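Local coordinates for protein Two-component system sensor histidine kinase (Bacteroides thetaiotaomicron, PDB 3OTT) that probably senses saccharides with its extracellular part, described here, and relays the signal by histidine phosphorylation to control transcription, at residues 10-15 / 292-297; 69-74 / 108-113. One frame throughout, in Å; residues are numbered along the deposited sequence.

Contact 1: residues 10-15 / 292-297; sequences QQFDNI and IWLGTD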
loop_
_atom_site.group_PDB
_atom_site.type_symbol
_atom_site.label_atom_id
_atom_site.label_comp_id
_atom_site.label_asym_id
_atom_site.label_seq_id
_atom_site.Cartn_x
_atom_site.Cartn_y
_atom_site.Cartn_z
ATOM N N GLN B 10 28.839 3.927 -19.886
ATOM C CA GLN B 10 29.987 3.945 -20.765
ATOM C C GLN B 10 29.844 2.921 -21.917
ATOM O O GLN B 10 30.555 3.005 -22.900
ATOM C CB GLN B 10 31.289 3.779 -19.948
ATOM C CG GLN B 10 32.505 4.683 -20.414
ATOM C CD GLN B 10 32.449 6.197 -20.020
ATOM O OE1 GLN B 10 31.428 6.900 -20.193
ATOM N NE2 GLN B 10 33.589 6.706 -19.533
ATOM N N GLN B 11 28.920 1.973 -21.785
ATOM C CA GLN B 11 28.692 0.974 -22.812
ATOM C C GLN B 11 27.232 0.631 -22.900
ATOM O O GLN B 11 26.556 0.575 -21.880
ATOM C CB GLN B 11 29.496 -0.305 -22.564
ATOM C CG GLN B 11 29.087 -1.154 -21.353
ATOM C CD GLN B 11 29.900 -2.468 -21.294
ATOM O OE1 GLN B 11 30.920 -2.538 -20.617
ATOM N NE2 GLN B 11 29.468 -3.487 -22.050
ATOM N N PHE B 12 26.759 0.403 -24.121
ATOM C CA PHE B 12 25.364 0.086 -24.343
ATOM C C PHE B 12 25.149 -1.212 -25.154
ATOM O O PHE B 12 26.042 -1.657 -25.891
ATOM C CB PHE B 12 24.692 1.258 -25.055
ATOM C CG PHE B 12 24.816 2.549 -24.322
ATOM C CD1 PHE B 12 23.849 2.939 -23.438
ATOM C CD2 PHE B 12 25.944 3.358 -24.485
ATOM C CE1 PHE B 12 23.978 4.140 -22.748
ATOM C CE2 PHE B 12 26.083 4.559 -23.793
ATOM C CZ PHE B 12 25.110 4.960 -22.939
ATOM N N ASP B 13 23.958 -1.784 -25.022
ATOM C CA ASP B 13 23.498 -2.841 -25.935
ATOM C C ASP B 13 22.695 -2.125 -27.046
ATOM O O ASP B 13 21.614 -1.553 -26.776
ATOM N N ASN B 14 23.217 -2.103 -28.269
ATOM C CA ASN B 14 22.546 -1.367 -29.341
ATOM C C ASN B 14 21.606 -2.205 -30.214
ATOM O O ASN B 14 21.991 -3.237 -30.758
ATOM C CB ASN B 14 23.540 -0.591 -30.163
ATOM C CG ASN B 14 24.242 0.504 -29.336
ATOM O OD1 ASN B 14 23.720 0.997 -28.315
ATOM N ND2 ASN B 14 25.411 0.885 -29.770
ATOM N N ILE B 15 20.378 -1.738 -30.339
ATOM C CA ILE B 15 19.295 -2.476 -30.978
ATOM C C ILE B 15 18.722 -1.667 -32.192
ATOM O O ILE B 15 18.413 -0.471 -32.063
ATOM C CB ILE B 15 18.162 -2.729 -29.915
ATOM C CG1 ILE B 15 18.696 -3.609 -28.749
ATOM C CG2 ILE B 15 16.922 -3.253 -30.611
ATOM C CD1 ILE B 15 17.996 -3.354 -27.417
ATOM N N ILE B 292 17.686 1.580 -18.582
ATOM C CA ILE B 292 17.405 2.820 -19.317
ATOM C C ILE B 292 17.407 2.533 -20.819
ATOM O O ILE B 292 18.418 2.108 -21.366
ATOM C CB ILE B 292 18.558 3.772 -19.086
ATOM C CG1 ILE B 292 18.718 4.067 -17.580
ATOM C CG2 ILE B 292 18.430 5.026 -19.908
ATOM C CD1 ILE B 292 17.408 4.477 -16.849
ATOM N N TRP B 293 16.305 2.857 -21.476
ATOM C CA TRP B 293 16.115 2.676 -22.888
ATOM C C TRP B 293 16.247 4.066 -23.505
ATOM O O TRP B 293 15.540 4.974 -23.094
ATOM C CB TRP B 293 14.673 2.088 -23.167
ATOM C CG TRP B 293 14.507 0.717 -22.548
ATOM C CD1 TRP B 293 14.258 0.415 -21.236
ATOM C CD2 TRP B 293 14.710 -0.541 -23.218
ATOM N NE1 TRP B 293 14.266 -0.942 -21.049
ATOM C CE2 TRP B 293 14.545 -1.553 -22.255
ATOM C CE3 TRP B 293 14.990 -0.896 -24.546
ATOM C CZ2 TRP B 293 14.607 -2.917 -22.587
ATOM C CZ3 TRP B 293 15.100 -2.242 -24.881
ATOM C CH2 TRP B 293 14.888 -3.240 -23.911
ATOM N N LEU B 294 17.114 4.219 -24.498
ATOM C CA LEU B 294 17.274 5.509 -25.225
ATOM C C LEU B 294 16.889 5.305 -26.665
ATOM O O LEU B 294 17.482 4.474 -27.377
ATOM C CB LEU B 294 18.729 6.039 -25.184
ATOM C CG LEU B 294 19.383 5.918 -23.808
ATOM C CD1 LEU B 294 20.922 5.925 -23.931
ATOM C CD2 LEU B 294 18.901 7.129 -22.976
ATOM N N GLY B 295 15.907 6.096 -27.091
ATOM C CA GLY B 295 15.414 6.072 -28.459
ATOM C C GLY B 295 15.929 7.290 -29.197
ATOM O O GLY B 295 15.682 8.482 -28.775
ATOM N N THR B 296 16.580 7.000 -30.323
ATOM C CA THR B 296 17.373 7.951 -30.981
ATOM C C THR B 296 16.974 8.014 -32.446
ATOM O O THR B 296 16.057 7.326 -32.905
ATOM C CB THR B 296 18.852 7.611 -30.876
ATOM O OG1 THR B 296 19.127 6.579 -31.817
ATOM C CG2 THR B 296 19.247 7.095 -29.480
ATOM N N ASP B 297 17.656 8.915 -33.149
ATOM C CA ASP B 297 17.466 9.119 -34.528
ATOM C C ASP B 297 18.051 7.952 -35.334
ATOM O O ASP B 297 17.817 7.878 -36.515
ATOM C CB ASP B 297 18.166 10.425 -34.953
ATOM C CG ASP B 297 17.347 11.209 -35.936
ATOM O OD1 ASP B 297 16.130 11.331 -35.713
ATOM O OD2 ASP B 297 17.917 11.698 -36.930
#

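Contact 2: residues 69-74 / 108-113; sequences VIIDNT and MALQGD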
loop_
_atom_site.group_PDB
_atom_site.type_symbol
_atom_site.label_atom_id
_atom_site.label_comp_id
_atom_site.label_asym_id
_atom_site.label_seq_id
_atom_site.Cartn_x
_atom_site.Cartn_y
_atom_site.Cartn_z
ATOM N N VAL B 69 0.474 5.695 -24.535
ATOM C CA VAL B 69 0.213 5.230 -23.192
ATOM C C VAL B 69 -0.586 3.936 -23.248
ATOM O O VAL B 69 -1.273 3.687 -24.232
ATOM C CB VAL B 69 -0.641 6.210 -22.319
ATOM C CG1 VAL B 69 0.174 7.336 -21.900
ATOM C CG2 VAL B 69 -1.909 6.644 -23.015
ATOM N N ILE B 70 -0.512 3.146 -22.180
ATOM C CA ILE B 70 -1.278 1.927 -22.081
ATOM C C ILE B 70 -2.603 2.256 -21.348
ATOM O O ILE B 70 -2.570 2.876 -20.272
ATOM C CB ILE B 70 -0.460 0.853 -21.340
ATOM C CG1 ILE B 70 0.777 0.467 -22.175
ATOM C CG2 ILE B 70 -1.320 -0.359 -20.995
ATOM C CD1 ILE B 70 1.676 -0.643 -21.511
ATOM N N ILE B 71 -3.727 1.785 -21.913
ATOM C CA ILE B 71 -5.071 2.024 -21.417
ATOM C C ILE B 71 -5.789 0.673 -21.139
ATOM O O ILE B 71 -5.692 -0.269 -21.923
ATOM C CB ILE B 71 -5.895 2.870 -22.493
ATOM C CG1 ILE B 71 -5.329 4.285 -22.710
ATOM C CG2 ILE B 71 -7.348 2.932 -22.203
ATOM C CD1 ILE B 71 -5.116 5.071 -21.466
ATOM N N ASP B 72 -6.483 0.586 -20.005
ATOM C CA ASP B 72 -7.281 -0.597 -19.593
ATOM C C ASP B 72 -6.488 -1.918 -19.571
ATOM O O ASP B 72 -7.071 -2.965 -19.713
ATOM C CB ASP B 72 -8.594 -0.730 -20.421
ATOM C CG ASP B 72 -9.519 0.530 -20.317
ATOM O OD1 ASP B 72 -9.284 1.380 -19.402
ATOM O OD2 ASP B 72 -10.477 0.661 -21.147
ATOM N N ASN B 73 -5.164 -1.844 -19.399
ATOM C CA ASN B 73 -4.320 -3.040 -19.331
ATOM C C ASN B 73 -4.493 -3.887 -20.613
ATOM O O ASN B 73 -4.379 -5.120 -20.579
ATOM C CB ASN B 73 -4.744 -3.870 -18.116
ATOM C CG ASN B 73 -3.641 -4.807 -17.607
ATOM O OD1 ASN B 73 -2.444 -4.609 -17.838
ATOM N ND2 ASN B 73 -4.060 -5.847 -16.899
ATOM N N THR B 74 -4.860 -3.246 -21.728
ATOM C CA THR B 74 -5.017 -3.991 -22.945
ATOM C C THR B 74 -4.760 -3.210 -24.220
ATOM O O THR B 74 -4.562 -3.834 -25.259
ATOM C CB THR B 74 -6.367 -4.767 -23.032
ATOM O OG1 THR B 74 -6.302 -5.681 -24.128
ATOM C CG2 THR B 74 -7.587 -3.845 -23.247
ATOM N N MET B 108 0.729 12.615 -24.432
ATOM C CA MET B 108 -0.477 12.046 -23.751
ATOM C C MET B 108 -0.191 11.847 -22.281
ATOM O O MET B 108 0.933 11.550 -21.949
ATOM C CB MET B 108 -0.871 10.706 -24.322
ATOM C CG MET B 108 -1.310 10.724 -25.785
ATOM S SD MET B 108 -1.923 9.118 -26.528
ATOM C CE MET B 108 -0.538 8.163 -26.517
ATOM N N ALA B 109 -1.180 12.056 -21.397
ATOM C CA ALA B 109 -0.990 11.821 -19.966
ATOM C C ALA B 109 -2.317 11.481 -19.387
ATOM O O ALA B 109 -3.313 12.193 -19.655
ATOM C CB ALA B 109 -0.423 13.036 -19.296
ATOM N N LEU B 110 -2.362 10.384 -18.629
ATOM C CA LEU B 110 -3.591 9.976 -17.909
ATOM C C LEU B 110 -3.764 10.699 -16.573
ATOM O O LEU B 110 -2.769 10.925 -15.857
ATOM C CB LEU B 110 -3.468 8.538 -17.506
ATOM C CG LEU B 110 -4.062 7.517 -18.416
ATOM C CD1 LEU B 110 -3.475 6.149 -17.996
ATOM C CD2 LEU B 110 -5.620 7.573 -18.326
ATOM N N GLN B 111 -5.012 10.995 -16.227
ATOM C CA GLN B 111 -5.373 11.565 -14.967
ATOM C C GLN B 111 -6.596 10.786 -14.517
ATOM O O GLN B 111 -7.693 11.117 -14.892
ATOM C CB GLN B 111 -5.689 13.079 -15.094
ATOM C CG GLN B 111 -5.829 13.782 -13.717
ATOM C CD GLN B 111 -6.330 15.178 -13.821
ATOM O OE1 GLN B 111 -6.868 15.591 -14.849
ATOM N NE2 GLN B 111 -6.120 15.943 -12.776
ATOM N N GLY B 112 -6.394 9.700 -13.753
ATOM C CA GLY B 112 -7.504 8.889 -13.321
ATOM C C GLY B 112 -8.073 8.255 -14.570
ATOM O O GLY B 112 -7.356 7.531 -15.269
ATOM N N ASP B 113 -9.329 8.532 -14.884
ATOM C CA ASP B 113 -9.940 7.906 -16.062
ATOM C C ASP B 113 -10.170 8.908 -17.167
ATOM O O ASP B 113 -11.059 8.764 -17.952
ATOM C CB ASP B 113 -11.238 7.272 -15.655
ATOM C CG ASP B 113 -11.589 6.052 -16.503
ATOM O OD1 ASP B 113 -10.686 5.348 -16.948
ATOM O OD2 ASP B 113 -12.785 5.802 -16.692
#

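Contact 1: residues 10-15 / 292-297
Phe12 and Leu294 meet over one face of a propeller blade, while Ile15 and Trp293 meet over the other, and the two pairs together make up the contact. The strands that carry them are not sheet neighbours: the CA atoms of Ile15 and Gly295 stay 9.7 Å apart, and strand 300-303 runs between. The contact is left to side chains that reach past it. With CG anti to the carbonyl carbon (chi1 -57°), Phe12 swings its ring back beside its own backbone N and reaches across Ser301 and Ser303. Phe12 CE1 touches Leu294 CD1 at 3.7 Å, the two side chains crossing at about a right angle. Leu294 stretches to meet it, its chi2 of 158° sending CD1 toward the ring. On the other face, the CG1 arm of Ile15 extends so that CD1 lies 4.0 Å from CZ3 of Trp293. The CB of Trp293 is directed away from segment 10-15, and it is the six-membered end of the indole that comes back within range. Both pairs are apolar and buried; the polar end of the indole is used outside the two segments, Trp293 NE1 being hydrogen-bonded to Asp287 OD2.

This is where the first beta-propeller closes, an N-terminal strand completing its last blade. Strand 13-15 is the outermost strand, bonded through its backbone to 300-303, followed by 292-296 and 281-286. Tyr46, on strand 42-46 of the next blade, packs on both Ile15 and Trp293, and Tyr683 meets the indole edge-to-face.

Contact 2: residues 69-74 / 108-113
Val69 meets Met108, and Ile71 meets Leu110, where two successive blades of the N-terminal beta-propeller face each other. The strands concerned, 67-71 and 105-111, are the first strands of their respective four-stranded sheets. They are not paired: their axes pass 8.2 Å apart at 40°, and side chains fill the space between them.

The apolar contacts come first. Met108 runs out straight and then bends at its last torsion (chi3 -66°), which brings its terminal methyl round to Val69. Met108 CE lies 4.1 Å from Val69 CG2 and reaches the backbone as well, 3.3 Å from Val69 N. Further along, the CD1 methyl of Ile71 sits against the fork of Leu110, 4.0 Å from Leu110 CD1 and about equally far from its CG and CD2. Leu110 reaches this place with a first torsion of -95°, well off a staggered position. Cutting Leu110 back to an alanine would take away this fork, which is likely to leave Ile71 CD1 without its mate and open a gap between the two blades. Leu115 and Leu117 of strand 114-119 extend the apolar layer, packing on Val69 and Met108 respectively.

Polar interactions gather at the ends of the strands. After Ile71 the chain turns through Asp72 and Asn73, both with positive phi, and Thr74 N is hydrogen-bonded to Ile71 O at 3.1 Å. The turn presents Asp72 beside Asp113, and the proximity of the two carboxylates is probably eased by Arg374 of the second subunit, whose NH2 forms salt bridges to both Asp72 OD1 and Asp113 OD1, two oxygens 4.9 Å apart.

How the contacts relate
From the N terminus, the chain enters at 10-15 and builds blade after blade of the first propeller. Contact 2 comes early, joining 69-74 to 108-113 and closing a short loop of 33 residues that holds the other three strands of one blade and the start of the next. Further blades follow up to 292-297, where contact 1 closes the long loop of 276 residues, at the blade where the ring of the first propeller is completed. The short loop thus lies entirely within the long one. Contact 1 joins two strands within that closing blade, the outermost one coming from the N terminus; contact 2 ties adjacent blades. Their centres lie about 26 Å apart.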